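Local atomic coordinates of putative glycoside hydrolase (Bacteroides ovatus, PDB entry 4ONZ), a protein that is a putative glycoside hydrolase whose family is probably built on a five-bladed beta-propeller. Residues N11-G16 with V296-D301. Numbering follows the deposited sequence.
Sequences NNWVIG and VLDRLD
Asp298 meets the indole of Trp13 near the start of the chain. Leu297 and Asp298 both face Leu287 of the neighbouring strand 281-288, a classic beta bulge. Trp13 NE1 donates to Asp298 OD2 at 2.9 Å. The bond is bent, with an N-H...O angle of 139°. OD2 lies at the indole edge, somewhat tilted from the ring plane, and NE1 comes to it from above the carboxylate plane. Ring and carboxylate are turned 49° apart. Asp298 CB also packs against Trp13 CZ2 at 3.8 Å. The other carboxylate oxygen, Asp298 OD1, accepts from Arg299 N at 2.8 Å, so both oxygens are held.

The side chain of Arg299 starts away from 11-16. Its guanidinium group forms a salt bridge with Asp242 and a hydrogen bond with Tyr263.

Leu300 follows, just past the strand, and supplies the apolar half of the contact. Its CD2 methyl meets Val14 CG2 tip to tip at 3.7 Å. The same methyl lies 4.0 Å from Trp13 CZ2, while Leu300 and the indole run past each other in opposite directions. Val14 CG2, anti to the carbonyl carbon (chi1, to CG1, 178°), sits 3.8 Å above the plane of the Trp13 ring, over its centre. CG2 thus touches both the indole and Leu300. Asn11 ND2 also lies 3.8 Å from Leu300 CD2, but Asn11 is poorly ordered, so this contact is less certain.

Beyond the two segments, Trp13 also rests on Leu287 and Val260, so the indole reaches from the end strand 296-299 across to strands 281-288 and 258-266. The buried Trp13 thus pairs its N-H with a partly exposed carboxylate, while methyls of Val14 and Leu300 pack against the ring. One bent hydrogen bond ties the N-terminal segment to the strand.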
# COMPACT_ATOMS: atom_id res chain seq x y z
N ASN A 11 -12.23 -9.14 -20.01
CA ASN A 11 -11.64 -8.20 -19.01
C ASN A 11 -12.40 -6.86 -18.91
O ASN A 11 -11.79 -5.79 -18.88
CB ASN A 11 -10.15 -7.96 -19.30
CG ASN A 11 -9.28 -9.16 -18.95
OD1 ASN A 11 -9.71 -10.06 -18.23
ND2 ASN A 11 -8.05 -9.16 -19.45
N ASN A 12 -13.73 -6.95 -18.84
CA ASN A 12 -14.58 -5.77 -18.68
C ASN A 12 -14.55 -5.24 -17.23
O ASN A 12 -14.92 -4.09 -16.98
CB ASN A 12 -16.03 -6.07 -19.09
CG ASN A 12 -16.70 -7.12 -18.20
OD1 ASN A 12 -16.04 -8.00 -17.65
ND2 ASN A 12 -18.02 -7.02 -18.07
N TRP A 13 -14.09 -6.08 -16.30
CA TRP A 13 -14.01 -5.74 -14.87
C TRP A 13 -12.71 -5.06 -14.45
O TRP A 13 -12.61 -4.53 -13.34
CB TRP A 13 -14.19 -7.02 -14.04
CG TRP A 13 -13.12 -8.06 -14.26
CD1 TRP A 13 -13.16 -9.10 -15.14
CD2 TRP A 13 -11.85 -8.15 -13.60
NE1 TRP A 13 -11.99 -9.84 -15.07
CE2 TRP A 13 -11.17 -9.27 -14.13
CE3 TRP A 13 -11.22 -7.39 -12.61
CZ2 TRP A 13 -9.90 -9.65 -13.69
CZ3 TRP A 13 -9.95 -7.77 -12.18
CH2 TRP A 13 -9.31 -8.89 -12.72
N VAL A 14 -11.71 -5.07 -15.32
CA VAL A 14 -10.39 -4.54 -15.01
C VAL A 14 -10.41 -3.02 -14.86
O VAL A 14 -11.02 -2.33 -15.66
CB VAL A 14 -9.36 -4.96 -16.08
CG1 VAL A 14 -7.99 -4.38 -15.79
CG2 VAL A 14 -9.28 -6.48 -16.16
N ILE A 15 -9.76 -2.50 -13.82
CA ILE A 15 -9.70 -1.06 -13.62
C ILE A 15 -8.52 -0.54 -14.43
O ILE A 15 -7.40 -1.03 -14.31
CB ILE A 15 -9.57 -0.68 -12.14
CG1 ILE A 15 -10.73 -1.27 -11.33
CG2 ILE A 15 -9.54 0.83 -11.99
CD1 ILE A 15 -10.65 -1.04 -9.85
N GLY A 16 -8.80 0.46 -15.27
CA GLY A 16 -7.79 1.04 -16.13
C GLY A 16 -8.38 1.44 -17.48
O GLY A 16 -9.60 1.42 -17.65
N VAL A 296 -12.61 -16.03 -5.27
CA VAL A 296 -12.00 -15.43 -6.46
C VAL A 296 -12.89 -15.70 -7.67
O VAL A 296 -13.30 -16.83 -7.90
CB VAL A 296 -10.60 -16.03 -6.72
CG1 VAL A 296 -10.02 -15.53 -8.04
CG2 VAL A 296 -9.67 -15.70 -5.55
N LEU A 297 -13.19 -14.64 -8.43
CA LEU A 297 -13.99 -14.76 -9.65
C LEU A 297 -13.08 -14.72 -10.86
O LEU A 297 -13.33 -15.42 -11.83
CB LEU A 297 -15.00 -13.62 -9.77
CG LEU A 297 -16.09 -13.53 -8.70
CD1 LEU A 297 -17.06 -12.41 -9.05
CD2 LEU A 297 -16.82 -14.86 -8.55
N ASP A 298 -12.03 -13.90 -10.81
CA ASP A 298 -11.12 -13.78 -11.94
C ASP A 298 -9.78 -13.20 -11.48
O ASP A 298 -9.71 -12.58 -10.42
CB ASP A 298 -11.74 -12.91 -13.04
CG ASP A 298 -11.19 -13.21 -14.44
OD1 ASP A 298 -10.19 -13.97 -14.58
OD2 ASP A 298 -11.77 -12.69 -15.41
N ARG A 299 -8.75 -13.39 -12.30
CA ARG A 299 -7.39 -12.95 -11.98
C ARG A 299 -6.66 -12.71 -13.30
O ARG A 299 -6.77 -13.52 -14.23
CB ARG A 299 -6.71 -14.06 -11.16
CG ARG A 299 -5.33 -13.77 -10.61
CD ARG A 299 -4.89 -14.99 -9.83
NE ARG A 299 -3.53 -14.91 -9.30
CZ ARG A 299 -2.96 -15.89 -8.60
NH1 ARG A 299 -3.61 -17.02 -8.36
NH2 ARG A 299 -1.72 -15.75 -8.15
N LEU A 300 -5.95 -11.59 -13.41
CA LEU A 300 -5.19 -11.30 -14.63
C LEU A 300 -4.01 -12.24 -14.79
O LEU A 300 -3.27 -12.48 -13.83
CB LEU A 300 -4.69 -9.86 -14.64
CG LEU A 300 -5.79 -8.81 -14.69
CD1 LEU A 300 -5.20 -7.42 -14.66
CD2 LEU A 300 -6.64 -9.00 -15.93
N ASP A 301 -3.85 -12.79 -15.99
CA ASP A 301 -2.73 -13.65 -16.32
C ASP A 301 -1.46 -12.83 -16.51
O ASP A 301 -0.38 -13.29 -16.19
CB ASP A 301 -2.99 -14.43 -17.61
CG ASP A 301 -3.94 -15.57 -17.42
OD1 ASP A 301 -4.07 -16.06 -16.28
OD2 ASP A 301 -4.55 -16.01 -18.41